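Local structure of signal peptidase I (Enterococcus faecalis, 4ME8) at residues I33-P38 and V44-I49; S37-Q42 and R119-R124. The protein probably cleaves the hydrophobic N-terminal signal sequences from exported proteins, as a serine endopeptidase of the peptidase S26 family. All coordinates share one frame; numbering follows the deposited sequence.

Contact 1: I33-P38 and V44-I49; sequences IAFPSP and VAKRLI
I33 and K46 face each other as a hydrogen-bonded pair of the hairpin formed by strands 32-36 and 43-50, and each N-H donates to the other's carbonyl. The bond from I33 N to K46 O is the straighter, 2.8 Å long with 177° at the hydrogen; K46 N reaches I33 O at 3.1 Å. F35 and V44 make a second such pair, F35 N to V44 O and V44 N to F35 O. Between them A34 and A45 form a non-hydrogen-bonded pair with CA atoms 4.5 Å apart, where small methyl groups suit the close approach. Here CA-H groups add weaker contacts, A34 CA lying 3.3 Å from V44 O.

The apolar contacts lie on the face that carries I33, F35, V44 and K46. With CG between the backbone N and the carbonyl carbon (chi1 55°), the F35 ring swings toward the neighbouring strand. F35 CE2 lies 3.7 Å from V44 CG1, the two side chains pointing the same way. F35 CZ meets K46 CG obliquely at 3.7 Å, while V44 O lies above one ring face, offset toward the rim. Farther along, I33 CD1 approaches L48 CB at 4.3 Å. V112 and Y110 of strand 109-113 continue this apolar surface, with V112 touching both F35 and K46.

K46 is predicted to be the catalytic lysine. Its chain is bent at chi2 (-68°), and its far end turns off from strand 32-36 to NZ, which hydrogen-bonds S120 OG. A long residue suits the place because its methylenes pack on F35 while its length carries the amine to S120. Backbone bonds thus fix the root of K46 and an aromatic ring flanks its stem, which probably helps to position the amine.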
ATOM      1  N   ILE A  33       4.730   1.306  -8.654  1.00 41.96           N
ATOM      2  CA  ILE A  33       3.918   1.096  -9.842  1.00 43.56           C
ATOM      3  C   ILE A  33       3.089   2.318 -10.204  1.00 45.36           C
ATOM      4  O   ILE A  33       2.563   3.008  -9.327  1.00 44.92           O
ATOM      5  CB  ILE A  33       3.000  -0.136  -9.690  1.00 43.03           C
ATOM      6  CG1 ILE A  33       2.178  -0.077  -8.399  1.00 40.94           C
ATOM      7  CG2 ILE A  33       3.834  -1.412  -9.690  1.00 43.18           C
ATOM      8  CD1 ILE A  33       1.123  -1.157  -8.333  1.00 40.96           C
ATOM      9  N   ALA A  34       2.972   2.573 -11.504  1.00 48.36           N
ATOM     10  CA  ALA A  34       2.170   3.679 -12.004  1.00 50.73           C
ATOM     11  C   ALA A  34       0.847   3.166 -12.570  1.00 52.22           C
ATOM     12  O   ALA A  34       0.814   2.136 -13.249  1.00 53.52           O
ATOM     13  CB  ALA A  34       2.937   4.446 -13.058  1.00 53.88           C
ATOM     14  N   PHE A  35      -0.229   3.902 -12.287  1.00 52.14           N
ATOM     15  CA  PHE A  35      -1.601   3.502 -12.630  1.00 53.54           C
ATOM     16  C   PHE A  35      -2.559   4.694 -12.511  1.00 54.75           C
ATOM     17  O   PHE A  35      -2.281   5.631 -11.763  1.00 53.20           O
ATOM     18  CB  PHE A  35      -2.073   2.400 -11.685  1.00 50.65           C
ATOM     19  CG  PHE A  35      -1.970   2.770 -10.230  1.00 47.33           C
ATOM     20  CD1 PHE A  35      -0.812   2.513  -9.520  1.00 44.44           C
ATOM     21  CD2 PHE A  35      -3.029   3.387  -9.578  1.00 47.34           C
ATOM     22  CE1 PHE A  35      -0.708   2.864  -8.193  1.00 42.45           C
ATOM     23  CE2 PHE A  35      -2.930   3.739  -8.249  1.00 44.87           C
ATOM     24  CZ  PHE A  35      -1.770   3.478  -7.556  1.00 42.33           C
ATOM     25  N   PRO A  36      -3.698   4.657 -13.230  1.00 58.58           N
ATOM     26  CA  PRO A  36      -4.677   5.718 -13.034  1.00 60.76           C
ATOM     27  C   PRO A  36      -5.330   5.590 -11.663  1.00 59.27           C
ATOM     28  O   PRO A  36      -5.737   4.488 -11.278  1.00 58.25           O
ATOM     29  CB  PRO A  36      -5.706   5.475 -14.152  1.00 65.14           C
ATOM     30  CG  PRO A  36      -5.109   4.456 -15.057  1.00 66.21           C
ATOM     31  CD  PRO A  36      -4.167   3.667 -14.213  1.00 61.65           C
ATOM     32  N   SER A  37      -5.413   6.699 -10.929  1.00 60.29           N
ATOM     33  CA  SER A  37      -6.015   6.688  -9.592  1.00 60.88           C
ATOM     34  C   SER A  37      -7.457   6.189  -9.647  1.00 61.91           C
ATOM     35  O   SER A  37      -8.220   6.631 -10.488  1.00 65.04           O
ATOM     36  CB  SER A  37      -5.995   8.075  -8.946  1.00 62.51           C
ATOM     37  OG  SER A  37      -6.773   8.071  -7.747  1.00 64.25           O
ATOM     38  N   PRO A  38      -7.821   5.251  -8.752  1.00 60.97           N
ATOM     39  CA  PRO A  38      -9.207   4.784  -8.641  1.00 63.45           C
ATOM     40  C   PRO A  38     -10.187   5.891  -8.292  1.00 66.38           C
ATOM     41  O   PRO A  38     -11.380   5.761  -8.568  1.00 70.37           O
ATOM     42  CB  PRO A  38      -9.145   3.763  -7.505  1.00 60.65           C
ATOM     43  CG  PRO A  38      -7.750   3.261  -7.524  1.00 57.82           C
ATOM     44  CD  PRO A  38      -6.899   4.419  -7.955  1.00 57.38           C
ATOM     45  N   VAL A  44      -0.787   8.242 -11.181  1.00 57.92           N
ATOM     46  CA  VAL A  44      -0.116   8.408  -9.901  1.00 57.29           C
ATOM     47  C   VAL A  44       0.831   7.225  -9.695  1.00 54.90           C
ATOM     48  O   VAL A  44       0.698   6.185 -10.347  1.00 54.51           O
ATOM     49  CB  VAL A  44      -1.165   8.566  -8.758  1.00 60.14           C
ATOM     50  CG1 VAL A  44      -1.980   7.291  -8.566  1.00 57.74           C
ATOM     51  CG2 VAL A  44      -0.506   8.998  -7.450  1.00 60.98           C
ATOM     52  N   ALA A  45       1.817   7.409  -8.825  1.00 53.32           N
ATOM     53  CA  ALA A  45       2.790   6.382  -8.515  1.00 49.48           C
ATOM     54  C   ALA A  45       2.648   6.000  -7.054  1.00 47.15           C
ATOM     55  O   ALA A  45       2.607   6.876  -6.190  1.00 47.82           O
ATOM     56  CB  ALA A  45       4.186   6.904  -8.788  1.00 52.60           C
ATOM     57  N   LYS A  46       2.541   4.698  -6.781  1.00 44.84           N
ATOM     58  CA  LYS A  46       2.481   4.191  -5.408  1.00 42.18           C
ATOM     59  C   LYS A  46       3.253   2.885  -5.287  1.00 40.11           C
ATOM     60  O   LYS A  46       3.560   2.252  -6.289  1.00 40.68           O
ATOM     61  CB  LYS A  46       1.033   3.974  -4.944  1.00 42.60           C
ATOM     62  CG  LYS A  46       0.168   5.233  -4.872  1.00 43.94           C
ATOM     63  CD  LYS A  46       0.590   6.199  -3.770  1.00 44.62           C
ATOM     64  CE  LYS A  46      -0.035   7.561  -4.021  1.00 48.13           C
ATOM     65  NZ  LYS A  46       0.197   8.556  -2.942  1.00 50.27           N
ATOM     66  N   ARG A  47       3.562   2.509  -4.048  1.00 38.71           N
ATOM     67  CA  ARG A  47       4.271   1.279  -3.746  1.00 38.46           C
ATOM     68  C   ARG A  47       3.318   0.088  -3.573  1.00 37.61           C
ATOM     69  O   ARG A  47       2.296   0.172  -2.886  1.00 35.92           O
ATOM     70  CB  ARG A  47       5.135   1.449  -2.492  1.00 38.51           C
ATOM     71  CG  ARG A  47       6.304   0.483  -2.452  1.00 38.61           C
ATOM     72  CD  ARG A  47       7.222   0.723  -1.265  1.00 39.48           C
ATOM     73  NE  ARG A  47       8.049   1.919  -1.434  1.00 40.97           N
ATOM     74  CZ  ARG A  47       9.239   1.945  -2.042  1.00 42.12           C
ATOM     75  NH1 ARG A  47       9.762   0.839  -2.566  1.00 41.58           N
ATOM     76  NH2 ARG A  47       9.908   3.091  -2.136  1.00 43.62           N
ATOM     77  N   LEU A  48       3.666  -1.013  -4.231  1.00 38.39           N
ATOM     78  CA  LEU A  48       2.914  -2.248  -4.123  1.00 37.79           C
ATOM     79  C   LEU A  48       3.190  -2.854  -2.748  1.00 36.49           C
ATOM     80  O   LEU A  48       4.343  -3.095  -2.390  1.00 35.85           O
ATOM     81  CB  LEU A  48       3.323  -3.214  -5.243  1.00 38.88           C
ATOM     82  CG  LEU A  48       2.601  -4.565  -5.281  1.00 39.44           C
ATOM     83  CD1 LEU A  48       1.098  -4.375  -5.109  1.00 40.18           C
ATOM     84  CD2 LEU A  48       2.906  -5.273  -6.588  1.00 41.30           C
ATOM     85  N   ILE A  49       2.126  -3.059  -1.975  1.00 37.23           N
ATOM     86  CA  ILE A  49       2.237  -3.539  -0.593  1.00 37.30           C
ATOM     87  C   ILE A  49       1.537  -4.895  -0.438  1.00 37.08           C
ATOM     88  O   ILE A  49       2.117  -5.848   0.099  1.00 37.43           O
ATOM     89  CB  ILE A  49       1.675  -2.486   0.388  1.00 38.37           C
ATOM     90  CG1 ILE A  49       2.577  -1.238   0.390  1.00 38.94           C
ATOM     91  CG2 ILE A  49       1.533  -3.048   1.791  1.00 39.34           C
ATOM     92  CD1 ILE A  49       3.979  -1.441   0.946  1.00 39.08           C
TER

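Contact 2: S37-Q42 and R119-R124; sequences SPRNGQ and RSDDSR. With EDO (1,2-ethanediol), chain C.
A surface salt bridge, R39 to D121, ties the hairpin loop between strands 32-36 and 43-50 to the turn entering helix 123-126, beside the predicted active-site K46. R39 grips the carboxylate side-on: R39 NE donates to D121 OD2 at 2.8 Å and R39 NH2 to D121 OD1 at 3.0 Å. Both oxygens use their syn lone pairs, and the two flat groups lie 19° from coplanar. Arginine suits the place because NE and NH2 can serve both oxygens at once; the bend at chi3 (-69°) turns this edge toward D121.

On the loop side S37 forms an ST turn, its OG accepting from R39 N. A water joins S37 OG to D121 OD2, donating to the carboxylate over 3.0 Å.

D122 is at the N-cap position of the short, weakly bonded helix 123-126, D122 OD1 accepting from R124 N at 3.3 Å. R124 presents the NE/NH2 edge of its guanidinium, with D122 CG in that group's plane: R124 NE bonds D122 OD1 at 3.0 Å and R124 NH2 bonds D122 OD2 at 2.9 Å. S120 OG donates to D122 OD2 from above the carboxylate plane, and G114 N donates to the same oxygen. 1,2-Ethanediol, probably from the crystallisation liquor, donates from O2 to R124 O.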
ATOM      1  N   SER A  37      -5.413   6.699 -10.929  1.00 60.29           N
ATOM      2  CA  SER A  37      -6.015   6.688  -9.592  1.00 60.88           C
ATOM      3  C   SER A  37      -7.457   6.189  -9.647  1.00 61.91           C
ATOM      4  O   SER A  37      -8.220   6.631 -10.488  1.00 65.04           O
ATOM      5  CB  SER A  37      -5.995   8.075  -8.946  1.00 62.51           C
ATOM      6  OG  SER A  37      -6.773   8.071  -7.747  1.00 64.25           O
ATOM      7  N   PRO A  38      -7.821   5.251  -8.752  1.00 60.97           N
ATOM      8  CA  PRO A  38      -9.207   4.784  -8.641  1.00 63.45           C
ATOM      9  C   PRO A  38     -10.187   5.891  -8.292  1.00 66.38           C
ATOM     10  O   PRO A  38     -11.380   5.761  -8.568  1.00 70.37           O
ATOM     11  CB  PRO A  38      -9.145   3.763  -7.505  1.00 60.65           C
ATOM     12  CG  PRO A  38      -7.750   3.261  -7.524  1.00 57.82           C
ATOM     13  CD  PRO A  38      -6.899   4.419  -7.955  1.00 57.38           C
ATOM     14  N   ARG A  39      -9.685   6.965  -7.685  1.00 65.51           N
ATOM     15  CA  ARG A  39     -10.511   8.121  -7.370  1.00 69.15           C
ATOM     16  C   ARG A  39     -10.899   8.908  -8.616  1.00 72.66           C
ATOM     17  O   ARG A  39     -12.078   9.011  -8.936  1.00 76.47           O
ATOM     18  CB  ARG A  39      -9.813   9.045  -6.363  1.00 67.00           C
ATOM     19  CG  ARG A  39     -10.809   9.879  -5.574  1.00 69.83           C
ATOM     20  CD  ARG A  39     -10.156  10.684  -4.466  1.00 67.84           C
ATOM     21  NE  ARG A  39      -9.637   9.866  -3.365  1.00 63.83           N
ATOM     22  CZ  ARG A  39     -10.383   9.309  -2.408  1.00 65.68           C
ATOM     23  NH1 ARG A  39     -11.704   9.423  -2.409  1.00 68.01           N
ATOM     24  NH2 ARG A  39      -9.799   8.606  -1.446  1.00 65.00           N
ATOM     25  N   ASN A  40      -9.910   9.445  -9.322  1.00 72.76           N
ATOM     26  CA  ASN A  40     -10.172  10.410 -10.397  1.00 78.00           C
ATOM     27  C   ASN A  40      -9.515  10.101 -11.749  1.00 77.97           C
ATOM     28  O   ASN A  40      -9.591  10.917 -12.674  1.00 80.89           O
ATOM     29  CB  ASN A  40      -9.747  11.802  -9.929  1.00 80.25           C
ATOM     30  CG  ASN A  40      -8.270  11.876  -9.573  1.00 79.83           C
ATOM     31  OD1 ASN A  40      -7.593  10.856  -9.422  1.00 75.77           O
ATOM     32  ND2 ASN A  40      -7.763  13.093  -9.434  1.00 85.17           N
ATOM     33  N   GLY A  41      -8.878   8.940 -11.872  1.00 74.29           N
ATOM     34  CA  GLY A  41      -8.197   8.557 -13.115  1.00 76.48           C
ATOM     35  C   GLY A  41      -6.867   9.255 -13.409  1.00 75.44           C
ATOM     36  O   GLY A  41      -6.306   9.078 -14.492  1.00 75.50           O
ATOM     37  N   GLN A  42      -6.356  10.041 -12.459  1.00 74.42           N
ATOM     38  CA  GLN A  42      -5.090  10.765 -12.649  1.00 74.51           C
ATOM     39  C   GLN A  42      -3.929   9.814 -12.459  1.00 67.81           C
ATOM     40  O   GLN A  42      -3.887   9.077 -11.481  1.00 61.69           O
ATOM     41  CB  GLN A  42      -4.949  11.913 -11.644  1.00 78.02           C
ATOM     42  CG  GLN A  42      -5.941  13.046 -11.852  1.00 87.92           C
ATOM     43  CD  GLN A  42      -5.681  13.843 -13.114  1.00 95.81           C
ATOM     44  OE1 GLN A  42      -4.528  14.068 -13.493  1.00101.83           O
ATOM     45  NE2 GLN A  42      -6.756  14.284 -13.771  1.00100.86           N
ATOM     46  N   ARG A 119       0.447  12.063   3.760  1.00 57.71           N
ATOM     47  CA  ARG A 119       0.052  12.946   2.662  1.00 58.17           C
ATOM     48  C   ARG A 119      -0.323  12.146   1.410  1.00 53.83           C
ATOM     49  O   ARG A 119      -0.444  12.694   0.321  1.00 53.68           O
ATOM     50  CB  ARG A 119       1.186  13.938   2.365  1.00 61.57           C
ATOM     51  CG  ARG A 119       1.141  15.201   3.213  1.00 68.31           C
ATOM     52  CD  ARG A 119       2.523  15.797   3.460  1.00 72.70           C
ATOM     53  NE  ARG A 119       3.148  15.263   4.679  1.00 76.16           N
ATOM     54  CZ  ARG A 119       2.928  15.716   5.921  1.00 81.93           C
ATOM     55  NH1 ARG A 119       2.087  16.730   6.154  1.00 83.96           N
ATOM     56  NH2 ARG A 119       3.561  15.145   6.950  1.00 84.29           N
ATOM     57  N   SER A 120      -0.533  10.848   1.585  1.00 51.52           N
ATOM     58  CA  SER A 120      -0.769   9.933   0.471  1.00 48.32           C
ATOM     59  C   SER A 120      -2.234   9.502   0.338  1.00 48.52           C
ATOM     60  O   SER A 120      -2.825   8.919   1.262  1.00 48.47           O
ATOM     61  CB  SER A 120       0.103   8.684   0.618  1.00 45.58           C
ATOM     62  OG  SER A 120      -0.226   7.734  -0.383  1.00 42.78           O
ATOM     63  N   ASP A 121      -2.809   9.780  -0.830  1.00 49.05           N
ATOM     64  CA  ASP A 121      -4.070   9.167  -1.218  1.00 49.53           C
ATOM     65  C   ASP A 121      -3.698   7.802  -1.795  1.00 46.76           C
ATOM     66  O   ASP A 121      -3.084   7.710  -2.843  1.00 45.41           O
ATOM     67  CB  ASP A 121      -4.784  10.044  -2.249  1.00 52.10           C
ATOM     68  CG  ASP A 121      -6.245   9.709  -2.400  1.00 53.71           C
ATOM     69  OD1 ASP A 121      -6.774   8.887  -1.625  1.00 54.05           O
ATOM     70  OD2 ASP A 121      -6.867  10.288  -3.311  1.00 57.03           O
ATOM     71  N   ASP A 122      -4.008   6.735  -1.073  1.00 46.56           N
ATOM     72  CA  ASP A 122      -3.607   5.406  -1.518  1.00 44.10           C
ATOM     73  C   ASP A 122      -4.697   4.419  -1.135  1.00 44.08           C
ATOM     74  O   ASP A 122      -5.831   4.836  -0.923  1.00 45.57           O
ATOM     75  CB  ASP A 122      -2.217   5.051  -0.974  1.00 42.60           C
ATOM     76  CG  ASP A 122      -2.093   5.268   0.524  1.00 43.34           C
ATOM     77  OD1 ASP A 122      -3.086   5.049   1.244  1.00 45.27           O
ATOM     78  OD2 ASP A 122      -0.995   5.660   0.977  1.00 42.62           O
ATOM     79  N   SER A 123      -4.386   3.124  -1.069  1.00 42.80           N
ATOM     80  CA  SER A 123      -5.435   2.110  -0.891  1.00 43.29           C
ATOM     81  C   SER A 123      -6.170   2.231   0.440  1.00 45.81           C
ATOM     82  O   SER A 123      -7.306   1.764   0.558  1.00 47.89           O
ATOM     83  CB  SER A 123      -4.884   0.694  -1.069  1.00 41.43           C
ATOM     84  OG  SER A 123      -4.624   0.413  -2.437  1.00 41.58           O
ATOM     85  N   ARG A 124      -5.538   2.858   1.434  1.00 46.34           N
ATOM     86  CA  ARG A 124      -6.241   3.183   2.678  1.00 50.36           C
ATOM     87  C   ARG A 124      -7.487   4.027   2.460  1.00 52.92           C
ATOM     88  O   ARG A 124      -8.385   3.999   3.291  1.00 55.70           O
ATOM     89  CB  ARG A 124      -5.329   3.927   3.651  1.00 51.48           C
ATOM     90  CG  ARG A 124      -4.292   3.052   4.321  1.00 51.56           C
ATOM     91  CD  ARG A 124      -3.289   3.888   5.094  1.00 53.63           C
ATOM     92  NE  ARG A 124      -2.544   4.793   4.219  1.00 52.60           N
ATOM     93  CZ  ARG A 124      -1.734   5.758   4.651  1.00 54.92           C
ATOM     94  NH1 ARG A 124      -1.549   5.957   5.956  1.00 57.38           N
ATOM     95  NH2 ARG A 124      -1.105   6.535   3.773  1.00 54.44           N
TER
HETATM   96  C1  EDO C 201     -10.359   4.600   6.914  1.00 69.14           C
HETATM   97  O1  EDO C 201      -9.243   5.288   7.512  1.00 56.28           O
HETATM   98  C2  EDO C 201     -10.724   5.222   5.563  1.00 67.42           C
HETATM   99  O2  EDO C 201     -10.875   4.212   4.546  1.00 68.35           O
HETATM  100  O   HOH W   1      -5.703   9.874  -6.034  1.00 54.60           O

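Contact 1 is partly buried, whereas contact 2 is a surface contact. They share S37 and P38, where strand 32-36 runs into the hairpin loop: 33-38 pairs with the neighbouring strand, while 37-42 reaches a segment far along the chain. Their chemistry follows these places, with main-chain bonds and apolar packing in contact 1 and charged side chains plus a water in contact 2. The predicted active-site lysine connects them. Besides the bond from its amine to 119-124, K46 CE packs against D121 O at 3.3 Å, so the turn 119-124 borders the end of the lysine whose backbone belongs to the sheet.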